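Local coordinates for protein SidF, inhibitor of growth family, member 3 (PDB 4FYE) that removes phosphate from phosphoinositide lipids, probably as a phosphatidylinositol 3,4,5-trisphosphate 3-phosphatase of Legionella, at residues E21-Q26 and R38-D43; N27-Y32 and S179-T184. The protein carries 1 engineered substitution. One frame throughout, in Å; residues are numbered along the deposited sequence.

Interaction 1 (E21-Q26 and R38-D43); sequences EPVPSQ and RQVFKD
Glu-21 and Lys-42 reach out alongside each other in the same direction, next to a single antiparallel beta bridge that lays residues 21-23 along the outer edge of strand 39-42. Pro-22 and Phe-41 form the non-hydrogen-bonded pair at its centre, with their CA atoms 4.4 Å apart. Two backbone bonds flank the pair: Lys-42 N donates to Glu-21 O at 2.7 Å, and Val-23 N donates to Val-40 O at 3.1 Å. The CA of Phe-41 adds a C-H...O contact to Glu-21 O. Strand 39-42 ends the six-stranded mixed sheet, and its other edge bonds to strand 50-55, so this loop adds a short partner to the border of the sheet.

Val-23 points toward strand 39-42. With CG1 anti to the backbone N (chi1 -176°), its CG2 branch lies close over the Phe-41 backbone, 3.3 Å from Phe-41 C, and also meets CG of Lys-42 at 3.9 Å. Its CB packs against CG1 of Val-40, while CD1 of the Phe-41 ring reaches CA of Pro-22. At the exposed end both long side chains are extended beyond CG, bringing the charges together: Lys-42 NZ bridges to Glu-21 OE1 at 2.8 Å, placed above the carboxylate, 71° out of its plane.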
loop_
_atom_site.group_PDB
_atom_site.type_symbol
_atom_site.label_atom_id
_atom_site.label_comp_id
_atom_site.label_asym_id
_atom_site.label_seq_id
_atom_site.Cartn_x
_atom_site.Cartn_y
_atom_site.Cartn_z
ATOM N N GLU A 21 26.276 -8.589 0.525
ATOM C CA GLU A 21 26.843 -9.833 1.059
ATOM C C GLU A 21 25.812 -10.944 1.026
ATOM O O GLU A 21 24.772 -10.807 1.659
ATOM C CB GLU A 21 27.349 -9.683 2.500
ATOM C CG GLU A 21 27.860 -10.994 3.118
ATOM C CD GLU A 21 28.883 -10.816 4.260
ATOM O OE1 GLU A 21 29.048 -11.768 5.064
ATOM O OE2 GLU A 21 29.539 -9.746 4.373
ATOM N N PRO A 22 26.125 -12.063 0.321
ATOM C CA PRO A 22 25.273 -13.267 0.301
ATOM C C PRO A 22 24.958 -13.826 1.704
ATOM O O PRO A 22 25.740 -13.651 2.628
ATOM C CB PRO A 22 26.115 -14.269 -0.526
ATOM C CG PRO A 22 26.961 -13.421 -1.437
ATOM C CD PRO A 22 27.269 -12.181 -0.625
ATOM N N VAL A 23 23.791 -14.452 1.836
ATOM C CA VAL A 23 23.346 -15.178 3.020
ATOM C C VAL A 23 23.023 -16.618 2.595
ATOM O O VAL A 23 22.262 -16.829 1.633
ATOM C CB VAL A 23 22.032 -14.625 3.573
ATOM C CG1 VAL A 23 21.646 -15.334 4.855
ATOM C CG2 VAL A 23 22.095 -13.118 3.761
ATOM N N PRO A 24 23.599 -17.611 3.307
ATOM C CA PRO A 24 23.374 -19.077 3.156
ATOM C C PRO A 24 21.983 -19.467 3.658
ATOM O O PRO A 24 21.460 -18.789 4.550
ATOM C CB PRO A 24 24.395 -19.691 4.109
ATOM C CG PRO A 24 25.381 -18.608 4.399
ATOM C CD PRO A 24 24.686 -17.297 4.255
ATOM N N SER A 25 21.414 -20.557 3.129
ATOM C CA SER A 25 19.999 -20.943 3.408
ATOM C C SER A 25 19.611 -21.143 4.874
ATOM O O SER A 25 18.537 -20.721 5.300
ATOM C CB SER A 25 19.601 -22.190 2.631
ATOM O OG SER A 25 20.245 -22.185 1.382
ATOM N N GLN A 26 20.481 -21.808 5.627
ATOM C CA GLN A 26 20.220 -22.090 7.036
ATOM C C GLN A 26 20.123 -20.790 7.824
ATOM O O GLN A 26 19.648 -20.784 8.951
ATOM C CB GLN A 26 21.298 -23.010 7.630
ATOM C CG GLN A 26 22.622 -22.331 7.959
ATOM C CD GLN A 26 23.679 -22.436 6.860
ATOM O OE1 GLN A 26 24.870 -22.624 7.151
ATOM N NE2 GLN A 26 23.263 -22.292 5.599
ATOM N N ARG A 38 15.575 -16.238 -6.555
ATOM C CA ARG A 38 15.277 -15.448 -5.305
ATOM C C ARG A 38 16.527 -15.426 -4.426
ATOM O O ARG A 38 16.759 -16.296 -3.575
ATOM C CB ARG A 38 14.023 -15.947 -4.567
ATOM C CG ARG A 38 12.720 -15.720 -5.355
ATOM C CD ARG A 38 11.542 -16.288 -4.605
ATOM N NE ARG A 38 10.294 -16.011 -5.290
ATOM C CZ ARG A 38 9.078 -16.349 -4.853
ATOM N NH1 ARG A 38 8.906 -17.032 -3.727
ATOM N NH2 ARG A 38 8.012 -16.018 -5.561
ATOM N N GLN A 39 17.356 -14.427 -4.645
ATOM C CA GLN A 39 18.608 -14.424 -3.974
ATOM C C GLN A 39 18.540 -13.582 -2.726
ATOM O O GLN A 39 17.877 -12.541 -2.696
ATOM C CB GLN A 39 19.648 -13.958 -4.942
ATOM C CG GLN A 39 19.663 -14.923 -6.120
ATOM C CD GLN A 39 21.035 -14.951 -6.721
ATOM O OE1 GLN A 39 21.532 -13.915 -7.182
ATOM N NE2 GLN A 39 21.704 -16.109 -6.630
ATOM N N VAL A 40 19.196 -14.074 -1.692
ATOM C CA VAL A 40 19.138 -13.480 -0.392
ATOM C C VAL A 40 20.484 -12.938 0.065
ATOM O O VAL A 40 21.545 -13.543 -0.166
ATOM C CB VAL A 40 18.596 -14.480 0.627
ATOM C CG1 VAL A 40 18.226 -13.760 1.918
ATOM C CG2 VAL A 40 17.363 -15.149 0.061
ATOM N N PHE A 41 20.422 -11.807 0.745
ATOM C CA PHE A 41 21.604 -11.000 0.982
ATOM C C PHE A 41 21.498 -10.258 2.327
ATOM O O PHE A 41 20.404 -10.134 2.919
ATOM C CB PHE A 41 21.690 -9.936 -0.100
ATOM C CG PHE A 41 21.946 -10.458 -1.495
ATOM C CD1 PHE A 41 23.220 -10.889 -1.874
ATOM C CD2 PHE A 41 20.923 -10.426 -2.470
ATOM C CE1 PHE A 41 23.471 -11.330 -3.171
ATOM C CE2 PHE A 41 21.162 -10.881 -3.756
ATOM C CZ PHE A 41 22.450 -11.333 -4.119
ATOM N N LYS A 42 22.608 -9.701 2.812
ATOM C CA LYS A 42 22.558 -9.006 4.123
ATOM C C LYS A 42 22.157 -7.580 3.864
ATOM O O LYS A 42 22.510 -7.036 2.818
ATOM C CB LYS A 42 23.901 -9.053 4.833
ATOM C CG LYS A 42 24.273 -10.401 5.459
ATOM C CD LYS A 42 25.467 -10.170 6.401
ATOM C CE LYS A 42 26.301 -11.407 6.725
ATOM N NZ LYS A 42 27.606 -11.026 7.392
ATOM N N ASP A 43 21.398 -6.971 4.775
ATOM C CA ASP A 43 21.065 -5.551 4.613
ATOM C C ASP A 43 22.342 -4.714 4.685
ATOM O O ASP A 43 23.190 -4.943 5.553
ATOM C CB ASP A 43 20.054 -5.108 5.650
ATOM C CG ASP A 43 19.502 -3.723 5.369
ATOM O OD1 ASP A 43 20.186 -2.737 5.757
ATOM O OD2 ASP A 43 18.414 -3.624 4.737
#

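Interaction 2 (N27-Y32 and S179-T184); sequences NQHLAY and SHNRDT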
loop_
_atom_site.group_PDB
_atom_site.type_symbol
_atom_site.label_atom_id
_atom_site.label_comp_id
_atom_site.label_asym_id
_atom_site.label_seq_id
_atom_site.Cartn_x
_atom_site.Cartn_y
_atom_site.Cartn_z
ATOM N N ASN A 27 20.567 -19.686 7.224
ATOM C CA ASN A 27 20.553 -18.407 7.908
ATOM C C ASN A 27 19.433 -17.464 7.479
ATOM O O ASN A 27 19.282 -16.386 8.053
ATOM C CB ASN A 27 21.906 -17.721 7.791
ATOM C CG ASN A 27 22.984 -18.389 8.658
ATOM O OD1 ASN A 27 24.167 -18.153 8.432
ATOM N ND2 ASN A 27 22.581 -19.221 9.650
ATOM N N GLN A 28 18.624 -17.877 6.506
ATOM C CA GLN A 28 17.544 -16.994 6.011
ATOM C C GLN A 28 16.406 -16.958 7.017
ATOM O O GLN A 28 16.196 -17.916 7.761
ATOM C CB GLN A 28 17.064 -17.441 4.626
ATOM C CG GLN A 28 18.229 -17.741 3.695
ATOM C CD GLN A 28 17.843 -18.276 2.340
ATOM O OE1 GLN A 28 16.683 -18.567 2.079
ATOM N NE2 GLN A 28 18.825 -18.378 1.451
ATOM N N HIS A 29 15.700 -15.837 7.075
ATOM C CA HIS A 29 14.502 -15.762 7.904
ATOM C C HIS A 29 13.333 -16.685 7.528
ATOM O O HIS A 29 12.467 -16.992 8.356
ATOM C CB HIS A 29 14.069 -14.301 7.987
ATOM C CG HIS A 29 15.147 -13.394 8.570
ATOM N ND1 HIS A 29 15.931 -13.762 9.641
ATOM C CD2 HIS A 29 15.556 -12.122 8.202
ATOM C CE1 HIS A 29 16.798 -12.780 9.913
ATOM N NE2 HIS A 29 16.578 -11.774 9.027
ATOM N N LEU A 30 13.271 -17.130 6.281
ATOM C CA LEU A 30 12.160 -17.969 5.853
ATOM C C LEU A 30 12.475 -18.474 4.446
ATOM O O LEU A 30 13.374 -17.951 3.779
ATOM C CB LEU A 30 10.841 -17.175 5.903
ATOM C CG LEU A 30 10.568 -16.180 4.757
ATOM C CD1 LEU A 30 9.373 -16.580 3.874
ATOM C CD2 LEU A 30 10.345 -14.820 5.359
ATOM N N ALA A 31 11.753 -19.487 4.000
ATOM C CA ALA A 31 12.062 -20.072 2.711
ATOM C C ALA A 31 11.310 -19.392 1.589
ATOM O O ALA A 31 10.087 -19.270 1.607
ATOM C CB ALA A 31 11.771 -21.550 2.712
ATOM N N TYR A 32 12.068 -18.944 0.610
ATOM C CA TYR A 32 11.491 -18.341 -0.597
ATOM C C TYR A 32 11.474 -19.216 -1.867
ATOM O O TYR A 32 10.680 -18.925 -2.774
ATOM C CB TYR A 32 12.298 -17.121 -0.892
ATOM C CG TYR A 32 12.089 -16.055 0.092
ATOM C CD1 TYR A 32 10.990 -15.156 -0.046
ATOM C CD2 TYR A 32 12.975 -15.881 1.153
ATOM C CE1 TYR A 32 10.795 -14.112 0.858
ATOM C CE2 TYR A 32 12.782 -14.837 2.067
ATOM C CZ TYR A 32 11.711 -13.970 1.914
ATOM O OH TYR A 32 11.577 -12.917 2.784
ATOM N N SER A 179 6.444 -11.842 10.833
ATOM C CA SER A 179 6.402 -10.456 11.309
ATOM C C SER A 179 7.575 -9.979 12.191
ATOM O O SER A 179 7.988 -8.836 12.073
ATOM C CB SER A 179 5.072 -10.181 11.997
ATOM O OG SER A 179 3.981 -10.488 11.132
ATOM N N HIS A 180 8.126 -10.818 13.068
ATOM C CA HIS A 180 9.294 -10.378 13.828
ATOM C C HIS A 180 10.473 -9.938 12.974
ATOM O O HIS A 180 11.366 -9.270 13.481
ATOM C CB HIS A 180 9.743 -11.396 14.891
ATOM C CG HIS A 180 10.969 -10.943 15.700
ATOM N ND1 HIS A 180 12.207 -11.457 15.502
ATOM C CD2 HIS A 180 11.113 -9.959 16.689
ATOM C CE1 HIS A 180 13.092 -10.860 16.335
ATOM N NE2 HIS A 180 12.425 -9.945 17.062
ATOM N N ASN A 181 10.531 -10.285 11.690
ATOM C CA ASN A 181 11.711 -9.855 10.914
ATOM C C ASN A 181 11.513 -9.871 9.413
ATOM O O ASN A 181 11.812 -10.869 8.730
ATOM C CB ASN A 181 12.970 -10.641 11.313
ATOM C CG ASN A 181 14.229 -9.770 11.338
ATOM O OD1 ASN A 181 15.214 -10.086 12.033
ATOM N ND2 ASN A 181 14.213 -8.678 10.572
ATOM N N ARG A 182 10.989 -8.761 8.903
ATOM C CA ARG A 182 10.617 -8.686 7.490
ATOM C C ARG A 182 11.795 -8.226 6.612
ATOM O O ARG A 182 12.515 -7.269 6.916
ATOM C CB ARG A 182 9.390 -7.795 7.263
ATOM C CG ARG A 182 8.187 -8.053 8.168
ATOM C CD ARG A 182 8.036 -6.951 9.209
ATOM N NE ARG A 182 7.211 -5.797 8.781
ATOM C CZ ARG A 182 6.521 -5.664 7.632
ATOM N NH1 ARG A 182 6.513 -6.611 6.695
ATOM N NH2 ARG A 182 5.847 -4.549 7.412
ATOM N N ASP A 183 11.963 -8.931 5.511
ATOM C CA ASP A 183 13.004 -8.684 4.581
ATOM C C ASP A 183 12.624 -7.523 3.626
ATOM O O ASP A 183 11.450 -7.283 3.299
ATOM C CB ASP A 183 13.215 -9.972 3.781
ATOM C CG ASP A 183 13.756 -11.114 4.606
ATOM O OD1 ASP A 183 14.343 -10.892 5.700
ATOM O OD2 ASP A 183 13.604 -12.280 4.141
ATOM N N THR A 184 13.613 -6.827 3.138
ATOM C CA THR A 184 13.358 -5.899 2.068
ATOM C C THR A 184 13.236 -6.676 0.751
ATOM O O THR A 184 13.988 -7.610 0.521
ATOM C CB THR A 184 14.521 -4.904 1.977
ATOM O OG1 THR A 184 14.420 -3.984 3.066
ATOM C CG2 THR A 184 14.362 -4.120 0.773
#
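His-29 lays one face of its imidazole against the side-chain amide of Asn-181, whose CG sits 3.8 Å above the ring plane, near the edge of the ring rather than its centre; the two stacked planes are 19° apart. The contact joins the loop before strand 39-42 to the connection between helix 167-180 and strand 184-189, an inner strand of the six-stranded mixed sheet. Asp-183, just before that strand, sets OD1 in plane at the edge of the His-29 ring, 3.0 Å from CD2, while its OD2 takes a hydrogen bond of 2.5 Å from Tyr-32 OH. With CG of Tyr-32 anti to its carbonyl carbon, that hydroxyl arrives on the anti side of OD2, tilted 27° out of the carboxylate plane, and the tyrosine ring is turned 36° from that plane. One oxygen thus faces the His-29 ring edge and the other holds the Tyr-32 hydroxyl.

His-29 NE2 is hydrogen-bonded to Gly-48 O, which helps fix the turn of the imidazole. Tyr-32 is buried against Val-52 of strand 50-55. Leu-30 rests CD1 over one face of the Tyr-32 ring, and its CD2 comes within 4.3 Å of Asp-183 OD2.

Overall arrangement
After helix 9-16 the chain runs through residues 21-26 and 27-32 without a break, then enters strand 39-42. Interaction 1 closes the short loop between 21-26 and 38-43, whereas interaction 2, between 27-32 and 179-184, joins segments whose nearest ends are 147 residues apart. Because 27-32 lies inside the first loop and 179-184 far beyond it, the two closures cross. Their centres are about 10 Å apart, and Arg-38 NH1 probably bonds to Tyr-32 O between them. Strand 50-55 lies between strands 39-42 and 184-189, so one N-terminal loop contacts an edge strand of the six-stranded sheet and also the lead-in to its third strand.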